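Local coordinates for protein Serpin48 (Tenebrio molitor, PDB 3OZQ) that is an insect serpin that specifically inhibits SPE, a serine protease of the innate immune response, at residues Y89-K100 with T161-N172. Sequence-based numbering, arbitrary orientation.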
loop_
_atom_site.group_PDB
_atom_site.type_symbol
_atom_site.label_atom_id
_atom_site.label_comp_id
_atom_site.label_asym_id
_atom_site.label_seq_id
_atom_site.Cartn_x
_atom_site.Cartn_y
_atom_site.Cartn_z
ATOM N N TYR A 89 -9.399 5.725 12.968
ATOM C CA TYR A 89 -8.680 4.730 12.174
ATOM C C TYR A 89 -7.166 4.841 12.310
ATOM O O TYR A 89 -6.634 5.928 12.556
ATOM C CB TYR A 89 -9.060 4.848 10.701
ATOM C CG TYR A 89 -8.664 6.161 10.051
ATOM C CD1 TYR A 89 -7.334 6.447 9.753
ATOM C CD2 TYR A 89 -9.625 7.105 9.717
ATOM C CE1 TYR A 89 -6.979 7.644 9.147
ATOM C CE2 TYR A 89 -9.281 8.299 9.116
ATOM C CZ TYR A 89 -7.965 8.566 8.828
ATOM O OH TYR A 89 -7.643 9.764 8.226
ATOM N N THR A 90 -6.472 3.718 12.118
ATOM C CA THR A 90 -5.022 3.685 12.305
ATOM C C THR A 90 -4.284 2.892 11.230
ATOM O O THR A 90 -4.619 1.738 10.941
ATOM C CB THR A 90 -4.658 3.059 13.654
ATOM O OG1 THR A 90 -5.635 3.425 14.634
ATOM C CG2 THR A 90 -3.266 3.522 14.103
ATOM N N LEU A 91 -3.270 3.514 10.648
ATOM C CA LEU A 91 -2.306 2.799 9.830
ATOM C C LEU A 91 -1.164 2.311 10.720
ATOM O O LEU A 91 -0.558 3.103 11.441
ATOM C CB LEU A 91 -1.759 3.715 8.745
ATOM C CG LEU A 91 -0.717 3.079 7.831
ATOM C CD1 LEU A 91 -1.367 1.936 7.035
ATOM C CD2 LEU A 91 -0.149 4.138 6.908
ATOM N N HIS A 92 -0.898 1.007 10.693
ATOM C CA HIS A 92 0.222 0.420 11.420
ATOM C C HIS A 92 1.333 0.121 10.424
ATOM O O HIS A 92 1.101 -0.510 9.399
ATOM C CB HIS A 92 -0.204 -0.871 12.136
ATOM C CG HIS A 92 -1.282 -0.667 13.157
ATOM N ND1 HIS A 92 -2.618 -0.594 12.828
ATOM C CD2 HIS A 92 -1.217 -0.494 14.500
ATOM C CE1 HIS A 92 -3.333 -0.399 13.923
ATOM N NE2 HIS A 92 -2.506 -0.331 14.951
ATOM N N THR A 93 2.537 0.599 10.717
ATOM C CA THR A 93 3.674 0.358 9.841
ATOM C C THR A 93 4.863 -0.066 10.672
ATOM O O THR A 93 5.048 0.404 11.793
ATOM C CB THR A 93 4.043 1.633 9.054
ATOM O OG1 THR A 93 4.703 2.560 9.926
ATOM C CG2 THR A 93 2.806 2.283 8.501
ATOM N N ALA A 94 5.659 -0.972 10.131
ATOM C CA ALA A 94 6.941 -1.306 10.717
ATOM C C ALA A 94 7.929 -1.176 9.586
ATOM O O ALA A 94 8.093 -2.102 8.793
ATOM C CB ALA A 94 6.932 -2.711 11.261
ATOM N N ASN A 95 8.559 -0.009 9.501
ATOM C CA ASN A 95 9.491 0.293 8.436
ATOM C C ASN A 95 10.875 0.436 9.028
ATOM O O ASN A 95 11.074 1.143 10.018
ATOM C CB ASN A 95 9.101 1.580 7.691
ATOM C CG ASN A 95 7.735 1.482 7.013
ATOM O OD1 ASN A 95 7.183 2.492 6.531
ATOM N ND2 ASN A 95 7.178 0.269 6.976
ATOM N N LYS A 96 11.834 -0.242 8.421
ATOM C CA LYS A 96 13.189 -0.234 8.948
ATOM C C LYS A 96 14.224 -0.382 7.851
ATOM O O LYS A 96 13.995 -1.035 6.831
ATOM C CB LYS A 96 13.339 -1.343 9.980
ATOM C CG LYS A 96 14.755 -1.569 10.415
ATOM C CD LYS A 96 14.994 -1.116 11.808
ATOM C CE LYS A 96 14.353 -2.042 12.797
ATOM N NZ LYS A 96 15.110 -1.957 14.089
ATOM N N ILE A 97 15.378 0.241 8.065
ATOM C CA ILE A 97 16.486 0.103 7.147
ATOM C C ILE A 97 17.592 -0.574 7.917
ATOM O O ILE A 97 18.208 0.043 8.778
ATOM C CB ILE A 97 16.946 1.469 6.610
ATOM C CG1 ILE A 97 15.829 2.098 5.761
ATOM C CG2 ILE A 97 18.213 1.324 5.781
ATOM C CD1 ILE A 97 16.296 3.286 4.926
ATOM N N TYR A 98 17.797 -1.858 7.651
ATOM C CA TYR A 98 18.874 -2.613 8.297
ATOM C C TYR A 98 20.144 -2.509 7.469
ATOM O O TYR A 98 20.095 -2.693 6.253
ATOM C CB TYR A 98 18.494 -4.079 8.443
ATOM C CG TYR A 98 17.496 -4.355 9.531
ATOM C CD1 TYR A 98 17.908 -4.597 10.834
ATOM C CD2 TYR A 98 16.132 -4.367 9.257
ATOM C CE1 TYR A 98 16.991 -4.854 11.829
ATOM C CE2 TYR A 98 15.210 -4.627 10.239
ATOM C CZ TYR A 98 15.638 -4.873 11.523
ATOM O OH TYR A 98 14.709 -5.124 12.501
ATOM N N VAL A 99 21.272 -2.247 8.143
ATOM C CA VAL A 99 22.550 -1.997 7.481
ATOM C C VAL A 99 23.699 -2.927 7.947
ATOM O O VAL A 99 23.819 -3.249 9.127
ATOM C CB VAL A 99 22.959 -0.509 7.643
ATOM C CG1 VAL A 99 24.252 -0.231 6.923
ATOM C CG2 VAL A 99 21.831 0.410 7.115
ATOM N N LYS A 100 24.514 -3.358 6.992
ATOM C CA LYS A 100 25.631 -4.285 7.213
ATOM C C LYS A 100 26.462 -3.841 8.425
ATOM O O LYS A 100 26.813 -2.666 8.508
ATOM C CB LYS A 100 26.485 -4.282 5.941
ATOM C CG LYS A 100 27.619 -5.286 5.848
ATOM C CD LYS A 100 28.278 -5.159 4.477
ATOM C CE LYS A 100 29.654 -5.843 4.416
ATOM N NZ LYS A 100 29.568 -7.338 4.388
ATOM N N THR A 161 24.770 -8.842 0.970
ATOM C CA THR A 161 23.677 -8.033 1.499
ATOM C C THR A 161 24.275 -6.854 2.255
ATOM O O THR A 161 25.077 -7.049 3.172
ATOM C CB THR A 161 22.719 -8.840 2.401
ATOM O OG1 THR A 161 22.202 -9.950 1.668
ATOM C CG2 THR A 161 21.544 -7.963 2.854
ATOM N N ARG A 162 23.905 -5.640 1.835
ATOM C CA ARG A 162 24.465 -4.393 2.369
ATOM C C ARG A 162 23.418 -3.495 3.031
ATOM O O ARG A 162 23.599 -3.055 4.157
ATOM C CB ARG A 162 25.189 -3.613 1.264
ATOM C CG ARG A 162 26.689 -3.978 1.130
ATOM C CD ARG A 162 27.198 -3.845 -0.312
ATOM N NE ARG A 162 26.496 -4.741 -1.246
ATOM C CZ ARG A 162 26.662 -4.719 -2.567
ATOM N NH1 ARG A 162 27.506 -3.857 -3.113
ATOM N NH2 ARG A 162 25.996 -5.554 -3.343
ATOM N N VAL A 163 22.333 -3.211 2.315
ATOM C CA VAL A 163 21.192 -2.509 2.918
ATOM C C VAL A 163 19.871 -3.160 2.548
ATOM O O VAL A 163 19.599 -3.428 1.364
ATOM C CB VAL A 163 21.125 -1.025 2.506
ATOM C CG1 VAL A 163 19.854 -0.369 3.076
ATOM C CG2 VAL A 163 22.372 -0.282 2.970
ATOM N N VAL A 164 19.044 -3.404 3.562
ATOM C CA VAL A 164 17.735 -3.981 3.347
ATOM C C VAL A 164 16.674 -3.028 3.875
ATOM O O VAL A 164 16.734 -2.615 5.035
ATOM C CB VAL A 164 17.597 -5.344 4.053
ATOM C CG1 VAL A 164 16.171 -5.877 3.909
ATOM C CG2 VAL A 164 18.612 -6.325 3.480
ATOM N N LEU A 165 15.728 -2.676 3.005
ATOM C CA LEU A 165 14.527 -1.917 3.387
ATOM C C LEU A 165 13.396 -2.873 3.701
ATOM O O LEU A 165 12.995 -3.667 2.856
ATOM C CB LEU A 165 14.053 -1.001 2.255
ATOM C CG LEU A 165 14.943 0.029 1.553
ATOM C CD1 LEU A 165 14.209 1.343 1.348
ATOM C CD2 LEU A 165 16.299 0.241 2.209
ATOM N N ILE A 166 12.879 -2.782 4.915
ATOM C CA ILE A 166 11.738 -3.581 5.335
ATOM C C ILE A 166 10.533 -2.660 5.488
ATOM O O ILE A 166 10.661 -1.580 6.063
ATOM C CB ILE A 166 12.002 -4.207 6.701
ATOM C CG1 ILE A 166 13.004 -5.346 6.560
ATOM C CG2 ILE A 166 10.716 -4.706 7.295
ATOM C CD1 ILE A 166 12.816 -6.153 5.304
ATOM N N ASN A 167 9.380 -3.092 4.984
ATOM C CA ASN A 167 8.162 -2.253 4.952
ATOM C C ASN A 167 6.897 -3.075 5.162
ATOM O O ASN A 167 6.322 -3.578 4.213
ATOM C CB ASN A 167 8.092 -1.539 3.603
ATOM C CG ASN A 167 6.900 -0.604 3.469
ATOM O OD1 ASN A 167 6.274 -0.204 4.450
ATOM N ND2 ASN A 167 6.615 -0.218 2.236
ATOM N N ALA A 168 6.480 -3.217 6.412
ATOM C CA ALA A 168 5.321 -4.016 6.758
ATOM C C ALA A 168 4.230 -3.083 7.234
ATOM O O ALA A 168 4.497 -2.162 8.004
ATOM C CB ALA A 168 5.651 -4.977 7.846
ATOM N N LEU A 169 3.005 -3.320 6.785
ATOM C CA LEU A 169 1.880 -2.493 7.226
ATOM C C LEU A 169 0.521 -3.133 7.037
ATOM O O LEU A 169 0.363 -4.135 6.341
ATOM C CB LEU A 169 1.870 -1.091 6.572
ATOM C CG LEU A 169 2.130 -0.790 5.084
ATOM C CD1 LEU A 169 2.100 -1.973 4.159
ATOM C CD2 LEU A 169 1.264 0.368 4.517
ATOM N N TYR A 170 -0.461 -2.513 7.673
ATOM C CA TYR A 170 -1.848 -2.905 7.550
ATOM C C TYR A 170 -2.669 -1.771 8.137
ATOM O O TYR A 170 -2.165 -0.976 8.936
ATOM C CB TYR A 170 -2.121 -4.224 8.276
ATOM C CG TYR A 170 -2.103 -4.132 9.784
ATOM C CD1 TYR A 170 -3.269 -3.875 10.495
ATOM C CD2 TYR A 170 -0.921 -4.315 10.501
ATOM C CE1 TYR A 170 -3.262 -3.798 11.878
ATOM C CE2 TYR A 170 -0.902 -4.235 11.888
ATOM C CZ TYR A 170 -2.082 -3.977 12.570
ATOM O OH TYR A 170 -2.079 -3.893 13.945
ATOM N N PHE A 171 -3.930 -1.705 7.729
ATOM C CA PHE A 171 -4.810 -0.588 8.037
ATOM C C PHE A 171 -5.964 -1.081 8.895
ATOM O O PHE A 171 -6.428 -2.208 8.736
ATOM C CB PHE A 171 -5.376 -0.021 6.736
ATOM C CG PHE A 171 -6.087 1.293 6.898
ATOM C CD1 PHE A 171 -5.417 2.402 7.384
ATOM C CD2 PHE A 171 -7.428 1.424 6.548
ATOM C CE1 PHE A 171 -6.073 3.628 7.520
ATOM C CE2 PHE A 171 -8.084 2.645 6.682
ATOM C CZ PHE A 171 -7.402 3.749 7.162
ATOM N N ASN A 172 -6.423 -0.228 9.802
ATOM C CA ASN A 172 -7.568 -0.545 10.639
ATOM C C ASN A 172 -8.592 0.585 10.614
ATOM O O ASN A 172 -8.278 1.720 10.985
ATOM C CB ASN A 172 -7.111 -0.818 12.068
ATOM C CG ASN A 172 -8.270 -0.954 13.029
ATOM O OD1 ASN A 172 -8.782 -2.056 13.258
ATOM N ND2 ASN A 172 -8.704 0.170 13.594
HETATM O O HOH W 1 26.685 -8.847 4.292
#
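Strands 90-100 and 163-172 pair antiparallel from T90 opposite N172 to V99 opposite V163, with K100 N bonded to R162 O just past the end; they are two neighbouring long strands of the central β-sheet A of the serpin fold, with strand 120-124 joining at one edge and strand 310-321 at the other. Eleven backbone hydrogen bonds hold the register. At most of the non-hydrogen-bonded pairs, CA-H groups point at carbonyls, as from T93 CA to A168 O at 3.2 Å.

On the face that carries H92, A94, K96 and Y98, the imidazole of H92 lies almost parallel to the Y170 ring (7°) but slid so far that the two barely overlap. Y170 OH sits over the centre of the imidazole, 3.4 Å from H92 CG, and H92 CB rests on the phenol face. The phenol leans across because its CG is wedged between backbone N and carbonyl carbon (chi1 72°), and its hydroxyl bonds to Q145. A leucine in place of Y170 has no hydroxyl, and would probably leave Q145 OE1 without that partner and let the H92 imidazole turn more freely. Further along, helix 129-143 covers A94, Y98 and I166, while K96 turns its amine to E122 and Q120.

The face turned to helix 38-50 and strand 365-372 is mostly apolar: I97 CG2 packs 3.6 Å from V163 CG1, and L91 CD1 reaches L169 CD2 at 4.0 Å. F171 meets Y89 obliquely. Amid these, N95 and N167 run side by side with amide planes 87° apart; N95 ND2 donates a weak, bent hydrogen bond of 2.7 Å to N167 OD1, an oxygen that S40 OG also meets in a hydrogen bond.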